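Local coordinates for putative peptide ABC-transport system periplasmic peptide-binding protein (PDB 4OEV), which binds nickel together with an oxalate ion and probably delivers the metal to an ABC-type importer as its extracytoplasmic binding protein, at residues L37-F40 / L46-D49; H196-S201 / K367-F372; V282-L287 / F297-Y302; L331-W336 / S353-I358. One frame throughout, in Å; residues are numbered along the deposited sequence.

Contacts 1 and 4 lie farthest apart, their centres about 46 Å from each other on opposite sides of the chain's centre. Contact 1, a small hairpin, comes first along the chain. Contact 2 closes a loop of 165 residues, and contacts 3 and 4 follow one another inside it. Segment 367-372 starts at the end of strand 361-367, which pairs in parallel with strand 329-338 in the beta-alpha-beta unit of contact 4; Phe-372 and Lys-367 pack on Trp-336. Contact 3 lies about 20 Å from contact 4, centre to centre, and Tyr-302 packs on Glu-354. Contact 2 joins distant parts of the chain near the metal, with the Ala-369 side chain about 8 Å from nickel.

Contact 1: residues L37-F40 / L46-D49; sequences LTRF and LKPD
Strands 38-40 and 46-48 run antiparallel, with 134° between their short axes. Arg-39 and Lys-47 form the hydrogen-bonded pair: Arg-39 N donates to Lys-47 O at 2.9 Å, and Lys-47 N to Arg-39 O at 2.8 Å. Thr-38 with Pro-48 and Phe-40 with Leu-46 are the non-hydrogen-bonded pairs. A further bond from Asp-49 N to Leu-37 O, 2.9 Å, extends the pairing past the end of the strand.

The Arg-39 side chain reaches across the partner strand. Its CG sits between the backbone N and the carbonyl carbon (chi1 70°), and the chain then runs extended to NE. NE donates to Pro-48 O at 2.9 Å, with the oxygen tilted from the guanidinium plane. A water links NH1 to the same oxygen. Lys-47 CB lies over the centre of one guanidinium face, 3.7 Å from CZ of Arg-39. The Asp-49 carboxylate stands nearly perpendicular to that guanidinium and makes no salt bridge with it. Its OD1 bonds to Tyr-183 OH, while a water joins OD2 to Thr-38 O.

Arg-39 and Lys-47 point to one face of the hairpin, Phe-40 and Leu-46 to the other. Leu-46 CD1 fits tightly against Thr-38 CB at 3.5 Å and also touches Phe-40 CE1 at 3.7 Å. Helix 129-132 and Trp-54 of strand 51-56 pack on this apolar side, and Thr-38 OG1 is bonded to Leu-130 O. The whole is a two-stranded beta hairpin closed by a five-residue connection.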
loop_
_atom_site.group_PDB
_atom_site.type_symbol
_atom_site.label_atom_id
_atom_site.label_comp_id
_atom_site.label_asym_id
_atom_site.label_seq_id
_atom_site.Cartn_x
_atom_site.Cartn_y
_atom_site.Cartn_z
ATOM N N LEU A 37 1.097 2.948 -19.006
ATOM C CA LEU A 37 0.843 2.146 -20.188
ATOM C C LEU A 37 -0.373 1.271 -20.014
ATOM O O LEU A 37 -1.068 0.969 -20.991
ATOM C CB LEU A 37 2.057 1.271 -20.524
ATOM C CG LEU A 37 3.322 2.059 -20.798
ATOM C CD1 LEU A 37 4.481 1.118 -21.208
ATOM C CD2 LEU A 37 3.023 3.115 -21.897
ATOM N N THR A 38 -0.600 0.823 -18.779
ATOM C CA THR A 38 -1.743 -0.008 -18.487
ATOM C C THR A 38 -2.575 0.603 -17.363
ATOM O O THR A 38 -2.141 1.533 -16.674
ATOM C CB THR A 38 -1.321 -1.437 -18.098
ATOM O OG1 THR A 38 -0.532 -1.403 -16.914
ATOM C CG2 THR A 38 -0.473 -2.098 -19.201
ATOM N N ARG A 39 -3.773 0.068 -17.180
ATOM C CA ARG A 39 -4.676 0.545 -16.110
ATOM C C ARG A 39 -5.569 -0.621 -15.685
ATOM O O ARG A 39 -5.492 -1.695 -16.287
ATOM C CB ARG A 39 -5.510 1.730 -16.603
ATOM C CG ARG A 39 -6.555 1.309 -17.639
ATOM C CD ARG A 39 -7.292 2.478 -18.227
ATOM N NE ARG A 39 -7.978 2.031 -19.433
ATOM C CZ ARG A 39 -9.204 1.500 -19.471
ATOM N NH1 ARG A 39 -9.708 1.114 -20.645
ATOM N NH2 ARG A 39 -9.946 1.388 -18.360
ATOM N N PHE A 40 -6.385 -0.439 -14.643
ATOM C CA PHE A 40 -7.289 -1.488 -14.186
ATOM C C PHE A 40 -8.720 -0.970 -14.103
ATOM O O PHE A 40 -8.916 0.169 -13.674
ATOM C CB PHE A 40 -6.854 -2.020 -12.810
ATOM C CG PHE A 40 -5.399 -2.357 -12.754
ATOM C CD1 PHE A 40 -4.956 -3.587 -13.211
ATOM C CD2 PHE A 40 -4.474 -1.431 -12.276
ATOM C CE1 PHE A 40 -3.589 -3.907 -13.208
ATOM C CE2 PHE A 40 -3.116 -1.742 -12.264
ATOM C CZ PHE A 40 -2.674 -2.980 -12.736
ATOM N N LEU A 46 -6.670 -5.910 -16.097
ATOM C CA LEU A 46 -5.689 -5.126 -16.800
ATOM C C LEU A 46 -6.266 -4.667 -18.140
ATOM O O LEU A 46 -6.835 -5.488 -18.877
ATOM C CB LEU A 46 -4.409 -5.948 -17.032
ATOM C CG LEU A 46 -3.165 -5.302 -17.614
ATOM C CD1 LEU A 46 -2.440 -4.406 -16.652
ATOM C CD2 LEU A 46 -2.222 -6.408 -18.055
ATOM N N LYS A 47 -6.149 -3.369 -18.432
ATOM C CA LYS A 47 -6.656 -2.794 -19.683
ATOM C C LYS A 47 -5.628 -1.861 -20.264
ATOM O O LYS A 47 -4.839 -1.276 -19.529
ATOM C CB LYS A 47 -7.955 -2.007 -19.481
ATOM C CG LYS A 47 -9.143 -2.818 -19.015
ATOM C CD LYS A 47 -9.601 -3.832 -20.048
ATOM C CE LYS A 47 -10.908 -4.484 -19.595
ATOM N NZ LYS A 47 -11.354 -5.570 -20.517
ATOM N N PRO A 48 -5.674 -1.664 -21.600
ATOM C CA PRO A 48 -4.753 -0.715 -22.238
ATOM C C PRO A 48 -4.979 0.700 -21.733
ATOM O O PRO A 48 -6.133 1.083 -21.446
ATOM C CB PRO A 48 -5.093 -0.827 -23.728
ATOM C CG PRO A 48 -5.809 -2.109 -23.867
ATOM C CD PRO A 48 -6.475 -2.421 -22.568
ATOM N N ASP A 49 -3.903 1.472 -21.609
ATOM C CA ASP A 49 -4.070 2.876 -21.276
ATOM C C ASP A 49 -3.227 3.697 -22.233
ATOM O O ASP A 49 -3.660 3.940 -23.345
ATOM C CB ASP A 49 -3.711 3.186 -19.804
ATOM C CG ASP A 49 -4.177 4.584 -19.407
ATOM O OD1 ASP A 49 -4.554 5.327 -20.370
ATOM O OD2 ASP A 49 -4.157 4.955 -18.208
HETATM O O HOH W 1 -2.495 4.552 -15.960
HETATM O O HOH W 2 -8.588 1.940 -23.175
#

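Contact 2: residues H196-S201 / K367-F372; sequences HIFDPS and KPAGSF
Phe-198 meets Pro-368 and Ala-369 in a small surface contact between two loop regions far apart in sequence. The first region follows strand 191-196 and enters helix 200-208. The second leaves strand 361-367 as a type II beta turn, Pro-368 to Ser-371. The protein belongs to the bacterial solute-binding protein 5 family, and the turn lies near its bound metal: the Ala-369 side chain is about 8 Å from the nickel ion and from the oxalate.

The segments bury 98 Å² in all, and no hydrogen bond joins them directly. Phe-198 reaches across with the edge of its ring. CE2 is 4.0 Å from Ala-369 O, which lies in the ring plane, and 4.2 Å from Pro-368 CB. CD2 faces Ala-369 CB. The ring takes this position with CG between the backbone N and the carbonyl carbon, chi1 79°. Asn-340 bridges the two backbones, giving ND2 to Phe-198 O and taking Ala-369 N on OD1.

Each loop is also braced internally. Asp-199 is the N-cap of helix 200-208, and its OD2 accepts from both Ser-201 N, at 2.9 Å, and Ser-201 OG. Gly-370 occupies the turn with a positive phi of 80°. Pro-368 O is gripped twice: Ser-371 N closes the turn at 3.0 Å, and Ser-371 OG donates in the carbonyl plane, on a lone pair, at 2.7 Å.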
loop_
_atom_site.group_PDB
_atom_site.type_symbol
_atom_site.label_atom_id
_atom_site.label_comp_id
_atom_site.label_asym_id
_atom_site.label_seq_id
_atom_site.Cartn_x
_atom_site.Cartn_y
_atom_site.Cartn_z
ATOM N N HIS A 196 -5.517 17.140 2.686
ATOM C CA HIS A 196 -4.758 16.247 3.543
ATOM C C HIS A 196 -5.373 16.155 4.923
ATOM O O HIS A 196 -5.172 17.046 5.747
ATOM C CB HIS A 196 -3.312 16.713 3.682
ATOM C CG HIS A 196 -2.489 15.839 4.593
ATOM N ND1 HIS A 196 -1.619 16.351 5.531
ATOM C CD2 HIS A 196 -2.398 14.489 4.693
ATOM C CE1 HIS A 196 -1.041 15.353 6.188
ATOM N NE2 HIS A 196 -1.493 14.210 5.694
ATOM N N ILE A 197 -6.100 15.073 5.192
ATOM C CA ILE A 197 -6.697 14.893 6.536
ATOM C C ILE A 197 -6.400 13.501 7.045
ATOM O O ILE A 197 -7.062 12.531 6.634
ATOM C CB ILE A 197 -8.228 15.151 6.528
ATOM C CG1 ILE A 197 -8.523 16.565 6.041
ATOM C CG2 ILE A 197 -8.822 14.917 7.944
ATOM C CD1 ILE A 197 -10.038 16.885 5.919
ATOM N N PHE A 198 -5.410 13.389 7.942
ATOM C CA PHE A 198 -4.939 12.063 8.339
ATOM C C PHE A 198 -5.651 11.516 9.587
ATOM O O PHE A 198 -5.331 10.417 10.046
ATOM C CB PHE A 198 -3.399 12.073 8.513
ATOM C CG PHE A 198 -2.866 12.681 9.829
ATOM C CD1 PHE A 198 -3.614 13.555 10.618
ATOM C CD2 PHE A 198 -1.561 12.365 10.254
ATOM C CE1 PHE A 198 -3.093 14.094 11.799
ATOM C CE2 PHE A 198 -1.031 12.901 11.433
ATOM C CZ PHE A 198 -1.808 13.767 12.214
ATOM N N ASP A 199 -6.608 12.275 10.118
ATOM C CA ASP A 199 -7.396 11.858 11.290
ATOM C C ASP A 199 -8.876 11.849 10.893
ATOM O O ASP A 199 -9.405 12.890 10.549
ATOM C CB ASP A 199 -7.143 12.808 12.462
ATOM C CG ASP A 199 -7.870 12.397 13.750
ATOM O OD1 ASP A 199 -7.298 12.642 14.833
ATOM O OD2 ASP A 199 -8.991 11.831 13.695
ATOM N N PRO A 200 -9.517 10.660 10.884
ATOM C CA PRO A 200 -10.900 10.471 10.416
ATOM C C PRO A 200 -11.955 11.192 11.285
ATOM O O PRO A 200 -13.080 11.472 10.805
ATOM C CB PRO A 200 -11.103 8.949 10.506
ATOM C CG PRO A 200 -10.103 8.501 11.647
ATOM C CD PRO A 200 -8.928 9.416 11.447
ATOM N N SER A 201 -11.622 11.517 12.530
ATOM C CA SER A 201 -12.584 12.275 13.326
ATOM C C SER A 201 -12.669 13.704 12.750
ATOM O O SER A 201 -13.716 14.363 12.787
ATOM C CB SER A 201 -12.178 12.276 14.816
ATOM O OG SER A 201 -10.998 13.041 15.010
ATOM N N LYS A 367 1.577 8.030 18.905
ATOM C CA LYS A 367 2.093 9.323 18.419
ATOM C C LYS A 367 1.601 9.522 16.966
ATOM O O LYS A 367 1.269 8.548 16.296
ATOM C CB LYS A 367 3.629 9.352 18.472
ATOM C CG LYS A 367 4.244 9.179 19.880
ATOM C CD LYS A 367 4.049 10.389 20.768
ATOM C CE LYS A 367 4.608 10.155 22.165
ATOM N NZ LYS A 367 4.206 11.236 23.127
ATOM N N PRO A 368 1.572 10.770 16.471
ATOM C CA PRO A 368 1.031 11.042 15.121
ATOM C C PRO A 368 1.834 10.381 14.012
ATOM O O PRO A 368 3.053 10.462 14.062
ATOM C CB PRO A 368 1.142 12.567 14.997
ATOM C CG PRO A 368 1.213 13.060 16.385
ATOM C CD PRO A 368 1.965 12.007 17.156
ATOM N N ALA A 369 1.167 9.759 13.036
ATOM C CA ALA A 369 1.822 9.201 11.851
ATOM C C ALA A 369 2.846 10.184 11.332
ATOM O O ALA A 369 2.625 11.385 11.395
ATOM C CB ALA A 369 0.794 8.879 10.746
ATOM N N GLY A 370 4.003 9.683 10.915
ATOM C CA GLY A 370 5.026 10.554 10.342
ATOM C C GLY A 370 5.863 11.326 11.362
ATOM O O GLY A 370 6.781 12.066 11.000
ATOM N N SER A 371 5.593 11.155 12.648
ATOM C CA SER A 371 6.351 11.941 13.638
ATOM C C SER A 371 7.489 11.134 14.321
ATOM O O SER A 371 8.275 11.707 15.081
ATOM C CB SER A 371 5.413 12.519 14.703
ATOM O OG SER A 371 4.963 11.516 15.596
ATOM N N PHE A 372 7.574 9.834 14.031
ATOM C CA PHE A 372 8.616 8.959 14.583
ATOM C C PHE A 372 8.975 7.921 13.537
ATOM O O PHE A 372 8.228 7.680 12.581
ATOM C CB PHE A 372 8.172 8.279 15.918
ATOM C CG PHE A 372 6.957 7.389 15.786
ATOM C CD1 PHE A 372 5.673 7.927 15.807
ATOM C CD2 PHE A 372 7.092 6.016 15.634
ATOM C CE1 PHE A 372 4.541 7.110 15.676
ATOM C CE2 PHE A 372 5.960 5.186 15.495
ATOM C CZ PHE A 372 4.682 5.740 15.515
#

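Contact 3: residues V282-L287 / F297-Y302; sequences VANHPL and FKIYKY
His-285 points the edge of its imidazole at one face of the Phe-297 ring in a T-shaped (edge-to-face) pair. The planes stand at 82° and the centroids are 4.6 Å apart. CD2 of His-285 lies over the centre of the phenyl face, and its NE2 is 3.5 Å from Phe-297 CE2. Pro-286 CD and Leu-287 CB also lie at the edge of the imidazole. This is a loop-to-loop contact within the long connection between strand 280-282 and helix 304-313, away from the metal site.

Both imidazole nitrogens are engaged. ND1 accepts from Leu-287 N at 3.0 Å, a donor tilted from the ring plane, and NE2 bonds to Asn-293 OD1. These two bonds should fix the ring's rotation. A chi1 of 78° places His-285 CG between its backbone N and carbonyl carbon, which turns the imidazole edge toward Phe-297. Ile-445 of helix 434-450 also packs on His-285.

Asn-284 packs beside this pair. Its CB touches Phe-297 CE1 obliquely at 3.9 Å. Ile-299 CG2 rests against the amide, 3.5 Å from Asn-284 CG. No direct hydrogen bond crosses between the segments, but two waters link Asn-284 OD1 to the Tyr-300 backbone. Lys-268 NZ bonds to Asn-284 OD1 as well. The same oxygen accepts from one water at 2.6 Å, which also donates to Tyr-300 O, and from a second water that takes Tyr-300 N at 2.9 Å.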
loop_
_atom_site.group_PDB
_atom_site.type_symbol
_atom_site.label_atom_id
_atom_site.label_comp_id
_atom_site.label_asym_id
_atom_site.label_seq_id
_atom_site.Cartn_x
_atom_site.Cartn_y
_atom_site.Cartn_z
ATOM N N VAL A 282 -10.500 -11.993 9.899
ATOM C CA VAL A 282 -9.237 -12.378 10.548
ATOM C C VAL A 282 -8.147 -12.635 9.497
ATOM O O VAL A 282 -8.405 -13.346 8.523
ATOM C CB VAL A 282 -9.395 -13.621 11.417
ATOM C CG1 VAL A 282 -8.016 -14.008 12.022
ATOM C CG2 VAL A 282 -10.463 -13.376 12.518
ATOM N N ALA A 283 -6.958 -12.045 9.702
ATOM C CA ALA A 283 -5.788 -12.244 8.867
ATOM C C ALA A 283 -4.782 -13.215 9.504
ATOM O O ALA A 283 -4.594 -13.234 10.724
ATOM C CB ALA A 283 -5.085 -10.899 8.578
ATOM N N ASN A 284 -4.104 -13.964 8.648
ATOM C CA ASN A 284 -3.067 -14.915 9.044
ATOM C C ASN A 284 -1.831 -14.775 8.183
ATOM O O ASN A 284 -0.737 -15.115 8.601
ATOM C CB ASN A 284 -3.615 -16.348 8.939
ATOM C CG ASN A 284 -4.448 -16.719 10.131
ATOM O OD1 ASN A 284 -3.972 -16.614 11.270
ATOM N ND2 ASN A 284 -5.699 -17.159 9.887
ATOM N N HIS A 285 -2.000 -14.276 6.970
ATOM C CA HIS A 285 -0.821 -14.064 6.115
ATOM C C HIS A 285 -1.117 -12.955 5.075
ATOM O O HIS A 285 -2.233 -12.447 5.040
ATOM C CB HIS A 285 -0.387 -15.394 5.479
ATOM C CG HIS A 285 -1.217 -15.849 4.313
ATOM N ND1 HIS A 285 -1.236 -15.193 3.097
ATOM C CD2 HIS A 285 -1.978 -16.957 4.149
ATOM C CE1 HIS A 285 -2.012 -15.845 2.260
ATOM N NE2 HIS A 285 -2.472 -16.924 2.867
ATOM N N PRO A 286 -0.112 -12.534 4.275
ATOM C CA PRO A 286 -0.311 -11.235 3.607
ATOM C C PRO A 286 -0.886 -11.322 2.188
ATOM O O PRO A 286 -1.002 -10.288 1.491
ATOM C CB PRO A 286 1.096 -10.665 3.572
ATOM C CG PRO A 286 1.955 -11.869 3.390
ATOM C CD PRO A 286 1.247 -13.045 4.042
ATOM N N LEU A 287 -1.327 -12.508 1.794
ATOM C CA LEU A 287 -1.810 -12.683 0.428
ATOM C C LEU A 287 -3.189 -13.333 0.344
ATOM O O LEU A 287 -3.477 -14.042 -0.627
ATOM C CB LEU A 287 -0.784 -13.512 -0.373
ATOM C CG LEU A 287 0.554 -12.849 -0.676
ATOM C CD1 LEU A 287 1.513 -13.850 -1.246
ATOM C CD2 LEU A 287 0.372 -11.700 -1.666
ATOM N N PHE A 297 -2.961 -23.553 4.711
ATOM C CA PHE A 297 -1.781 -23.166 5.446
ATOM C C PHE A 297 -2.021 -23.341 6.937
ATOM O O PHE A 297 -3.173 -23.464 7.377
ATOM C CB PHE A 297 -1.395 -21.711 5.124
ATOM C CG PHE A 297 -2.559 -20.750 5.178
ATOM C CD1 PHE A 297 -2.949 -20.171 6.386
ATOM C CD2 PHE A 297 -3.288 -20.447 4.025
ATOM C CE1 PHE A 297 -4.032 -19.292 6.439
ATOM C CE2 PHE A 297 -4.376 -19.574 4.067
ATOM C CZ PHE A 297 -4.752 -18.994 5.273
ATOM N N LYS A 298 -0.917 -23.377 7.688
ATOM C CA LYS A 298 -0.923 -23.473 9.138
ATOM C C LYS A 298 -1.251 -22.116 9.764
ATOM O O LYS A 298 -1.004 -21.087 9.159
ATOM C CB LYS A 298 0.442 -23.959 9.637
ATOM C CG LYS A 298 0.683 -25.476 9.526
ATOM C CD LYS A 298 2.114 -25.766 9.992
ATOM C CE LYS A 298 2.527 -27.222 9.914
ATOM N NZ LYS A 298 4.006 -27.283 10.251
ATOM N N ILE A 299 -1.855 -22.119 10.952
ATOM C CA ILE A 299 -2.081 -20.868 11.667
ATOM C C ILE A 299 -1.807 -20.997 13.156
ATOM O O ILE A 299 -1.793 -22.106 13.719
ATOM C CB ILE A 299 -3.536 -20.306 11.502
ATOM C CG1 ILE A 299 -4.531 -21.122 12.335
ATOM C CG2 ILE A 299 -3.918 -20.174 10.042
ATOM C CD1 ILE A 299 -5.908 -20.523 12.405
ATOM N N TYR A 300 -1.648 -19.832 13.781
ATOM C CA TYR A 300 -1.553 -19.748 15.220
ATOM C C TYR A 300 -2.965 -19.567 15.778
ATOM O O TYR A 300 -3.463 -18.437 15.829
ATOM C CB TYR A 300 -0.638 -18.571 15.644
ATOM C CG TYR A 300 0.803 -18.813 15.230
ATOM C CD1 TYR A 300 1.630 -19.642 15.995
ATOM C CD2 TYR A 300 1.326 -18.254 14.059
ATOM C CE1 TYR A 300 2.942 -19.897 15.631
ATOM C CE2 TYR A 300 2.667 -18.502 13.679
ATOM C CZ TYR A 300 3.461 -19.333 14.473
ATOM O OH TYR A 300 4.791 -19.610 14.145
ATOM N N LYS A 301 -3.625 -20.665 16.161
ATOM C CA LYS A 301 -4.925 -20.549 16.850
ATOM C C LYS A 301 -4.764 -19.811 18.172
ATOM O O LYS A 301 -3.708 -19.857 18.787
ATOM C CB LYS A 301 -5.541 -21.902 17.142
ATOM C CG LYS A 301 -6.093 -22.630 15.957
ATOM C CD LYS A 301 -7.041 -23.757 16.429
ATOM C CE LYS A 301 -6.444 -24.592 17.578
ATOM N NZ LYS A 301 -7.327 -25.746 17.969
ATOM N N TYR A 302 -5.822 -19.172 18.644
ATOM C CA TYR A 302 -5.786 -18.539 19.953
ATOM C C TYR A 302 -5.608 -19.617 21.025
ATOM O O TYR A 302 -6.490 -20.436 21.214
ATOM C CB TYR A 302 -7.069 -17.738 20.186
ATOM C CG TYR A 302 -7.248 -17.253 21.606
ATOM C CD1 TYR A 302 -6.319 -16.421 22.194
ATOM C CD2 TYR A 302 -8.364 -17.607 22.343
ATOM C CE1 TYR A 302 -6.485 -15.963 23.490
ATOM C CE2 TYR A 302 -8.549 -17.142 23.633
ATOM C CZ TYR A 302 -7.602 -16.316 24.198
ATOM O OH TYR A 302 -7.773 -15.865 25.489
HETATM O O HOH W 3 -4.679 -17.035 13.738
HETATM O O HOH W 4 -1.467 -17.563 11.967
#

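Contact 4: residues L331-W336 / S353-I358; sequences LEFEIW and SEFRKI
Phe-355 of helix 342-357 leans its ring against two residues of strand 329-338, Phe-333 and Ile-335. The two phenylalanine side chains approach at about a right angle, but their ring planes are turned by 55°, so the pair is oblique. The centroids are 5.9 Å apart. CZ of Phe-333 meets CE2 of Phe-355 at 3.8 Å, and this CE2 lies at the edge of the Phe-333 ring, near its plane.

Ile-335 comes to the same corner of Phe-355. Its CD1 is 3.9 Å from CE2 of Phe-355 and 4.1 Å from CD2 of that ring, and it arrives obliquely. CG1 of Ile-335 stands anti to the carbonyl carbon (chi1 -58°), and chi2 of 161° extends the branch toward the helix.

All three side chains are buried, and the contact is wholly apolar, without a hydrogen bond between the segments. Leu-262 of helix 256-265 packs on both phenylalanines. The backbones of Phe-333 and Ile-335 hydrogen-bond to Lys-363 of strand 361-367, and Ile-335 also to Val-365. The arrangement is that of a beta-alpha-beta unit, in which helix 342-357 packs on the sheet formed by the parallel strands 329-338 and 361-367.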
loop_
_atom_site.group_PDB
_atom_site.type_symbol
_atom_site.label_atom_id
_atom_site.label_comp_id
_atom_site.label_asym_id
_atom_site.label_seq_id
_atom_site.Cartn_x
_atom_site.Cartn_y
_atom_site.Cartn_z
ATOM N N LEU A 331 9.996 -9.891 30.533
ATOM C CA LEU A 331 9.695 -9.849 29.121
ATOM C C LEU A 331 8.736 -8.689 28.880
ATOM O O LEU A 331 7.538 -8.802 29.175
ATOM C CB LEU A 331 9.079 -11.174 28.646
ATOM C CG LEU A 331 9.258 -11.540 27.144
ATOM C CD1 LEU A 331 8.738 -12.951 26.837
ATOM C CD2 LEU A 331 8.494 -10.572 26.280
ATOM N N GLU A 332 9.271 -7.566 28.399
ATOM C CA GLU A 332 8.471 -6.361 28.142
ATOM C C GLU A 332 8.985 -5.581 26.943
ATOM O O GLU A 332 10.145 -5.713 26.565
ATOM C CB GLU A 332 8.444 -5.423 29.361
ATOM C CG GLU A 332 9.683 -4.562 29.557
ATOM C CD GLU A 332 9.622 -3.752 30.853
ATOM O OE1 GLU A 332 8.501 -3.367 31.263
ATOM O OE2 GLU A 332 10.695 -3.513 31.465
ATOM N N PHE A 333 8.123 -4.758 26.353
ATOM C CA PHE A 333 8.494 -4.020 25.151
ATOM C C PHE A 333 7.415 -2.988 24.820
ATOM O O PHE A 333 6.336 -2.996 25.427
ATOM C CB PHE A 333 8.730 -4.975 23.964
ATOM C CG PHE A 333 7.546 -5.838 23.637
ATOM C CD1 PHE A 333 6.600 -5.398 22.738
ATOM C CD2 PHE A 333 7.364 -7.078 24.251
ATOM C CE1 PHE A 333 5.486 -6.186 22.445
ATOM C CE2 PHE A 333 6.255 -7.880 23.974
ATOM C CZ PHE A 333 5.300 -7.426 23.066
ATOM N N GLU A 334 7.699 -2.074 23.895
ATOM C CA GLU A 334 6.697 -1.054 23.575
ATOM C C GLU A 334 5.902 -1.415 22.347
ATOM O O GLU A 334 6.422 -2.060 21.435
ATOM C CB GLU A 334 7.347 0.297 23.376
ATOM C CG GLU A 334 8.037 0.791 24.609
ATOM C CD GLU A 334 8.845 2.032 24.361
ATOM O OE1 GLU A 334 9.156 2.697 25.367
ATOM O OE2 GLU A 334 9.184 2.320 23.167
ATOM N N ILE A 335 4.631 -1.019 22.331
ATOM C CA ILE A 335 3.795 -1.186 21.138
ATOM C C ILE A 335 3.413 0.204 20.635
ATOM O O ILE A 335 2.729 0.939 21.347
ATOM C CB ILE A 335 2.519 -1.988 21.455
ATOM C CG1 ILE A 335 2.864 -3.365 22.032
ATOM C CG2 ILE A 335 1.658 -2.127 20.233
ATOM C CD1 ILE A 335 1.666 -3.999 22.789
ATOM N N TRP A 336 3.852 0.582 19.434
ATOM C CA TRP A 336 3.600 1.926 18.939
ATOM C C TRP A 336 2.443 1.960 17.928
ATOM O O TRP A 336 2.325 1.066 17.079
ATOM C CB TRP A 336 4.873 2.492 18.293
ATOM C CG TRP A 336 5.926 2.925 19.310
ATOM C CD1 TRP A 336 6.588 2.125 20.223
ATOM C CD2 TRP A 336 6.433 4.247 19.499
ATOM N NE1 TRP A 336 7.465 2.884 20.972
ATOM C CE2 TRP A 336 7.390 4.186 20.546
ATOM C CE3 TRP A 336 6.160 5.485 18.898
ATOM C CZ2 TRP A 336 8.082 5.311 20.988
ATOM C CZ3 TRP A 336 6.848 6.614 19.352
ATOM C CH2 TRP A 336 7.800 6.508 20.381
ATOM N N SER A 353 -3.605 -5.707 26.420
ATOM C CA SER A 353 -4.509 -6.475 27.247
ATOM C C SER A 353 -4.309 -7.991 27.109
ATOM O O SER A 353 -4.231 -8.712 28.118
ATOM C CB SER A 353 -5.976 -6.126 26.888
ATOM O OG SER A 353 -6.774 -7.079 27.568
ATOM N N GLU A 354 -4.228 -8.468 25.867
ATOM C CA GLU A 354 -4.025 -9.892 25.548
ATOM C C GLU A 354 -2.700 -10.400 26.118
ATOM O O GLU A 354 -2.631 -11.496 26.706
ATOM C CB GLU A 354 -4.057 -10.100 23.999
ATOM C CG GLU A 354 -5.448 -9.885 23.373
ATOM C CD GLU A 354 -6.497 -10.867 23.919
ATOM O OE1 GLU A 354 -6.938 -10.713 25.077
ATOM O OE2 GLU A 354 -6.888 -11.803 23.199
ATOM N N PHE A 355 -1.662 -9.575 25.996
ATOM C CA PHE A 355 -0.344 -9.986 26.474
ATOM C C PHE A 355 -0.302 -10.011 27.991
ATOM O O PHE A 355 0.377 -10.842 28.602
ATOM C CB PHE A 355 0.708 -9.053 25.975
ATOM C CG PHE A 355 0.857 -9.054 24.451
ATOM C CD1 PHE A 355 0.424 -10.123 23.675
ATOM C CD2 PHE A 355 1.397 -7.966 23.832
ATOM C CE1 PHE A 355 0.599 -10.106 22.271
ATOM C CE2 PHE A 355 1.567 -7.928 22.405
ATOM C CZ PHE A 355 1.150 -9.004 21.656
ATOM N N ARG A 356 -0.955 -9.030 28.589
ATOM C CA ARG A 356 -0.991 -8.941 30.052
ATOM C C ARG A 356 -1.571 -10.207 30.642
ATOM O O ARG A 356 -1.123 -10.679 31.709
ATOM C CB ARG A 356 -1.798 -7.724 30.495
ATOM C CG ARG A 356 -1.957 -7.648 32.006
ATOM C CD ARG A 356 -2.585 -6.371 32.500
ATOM N NE ARG A 356 -3.388 -6.663 33.706
ATOM C CZ ARG A 356 -2.885 -6.755 34.944
ATOM N NH1 ARG A 356 -3.684 -7.030 35.984
ATOM N NH2 ARG A 356 -1.570 -6.619 35.152
ATOM N N LYS A 357 -2.541 -10.793 29.941
ATOM C CA LYS A 357 -3.179 -12.010 30.427
ATOM C C LYS A 357 -2.201 -13.195 30.582
ATOM O O LYS A 357 -2.419 -14.042 31.417
ATOM C CB LYS A 357 -4.319 -12.438 29.504
ATOM C CG LYS A 357 -5.545 -11.551 29.549
ATOM C CD LYS A 357 -6.664 -12.163 28.736
ATOM C CE LYS A 357 -7.670 -11.103 28.353
ATOM N NZ LYS A 357 -8.783 -11.647 27.542
ATOM N N ILE A 358 -1.149 -13.249 29.777
ATOM C CA ILE A 358 -0.176 -14.334 29.868
ATOM C C ILE A 358 1.133 -13.889 30.529
ATOM O O ILE A 358 2.151 -14.543 30.360
ATOM C CB ILE A 358 0.190 -14.918 28.463
ATOM C CG1 ILE A 358 0.769 -13.823 27.578
ATOM C CG2 ILE A 358 -1.018 -15.582 27.801
ATOM C CD1 ILE A 358 1.549 -14.327 26.325
#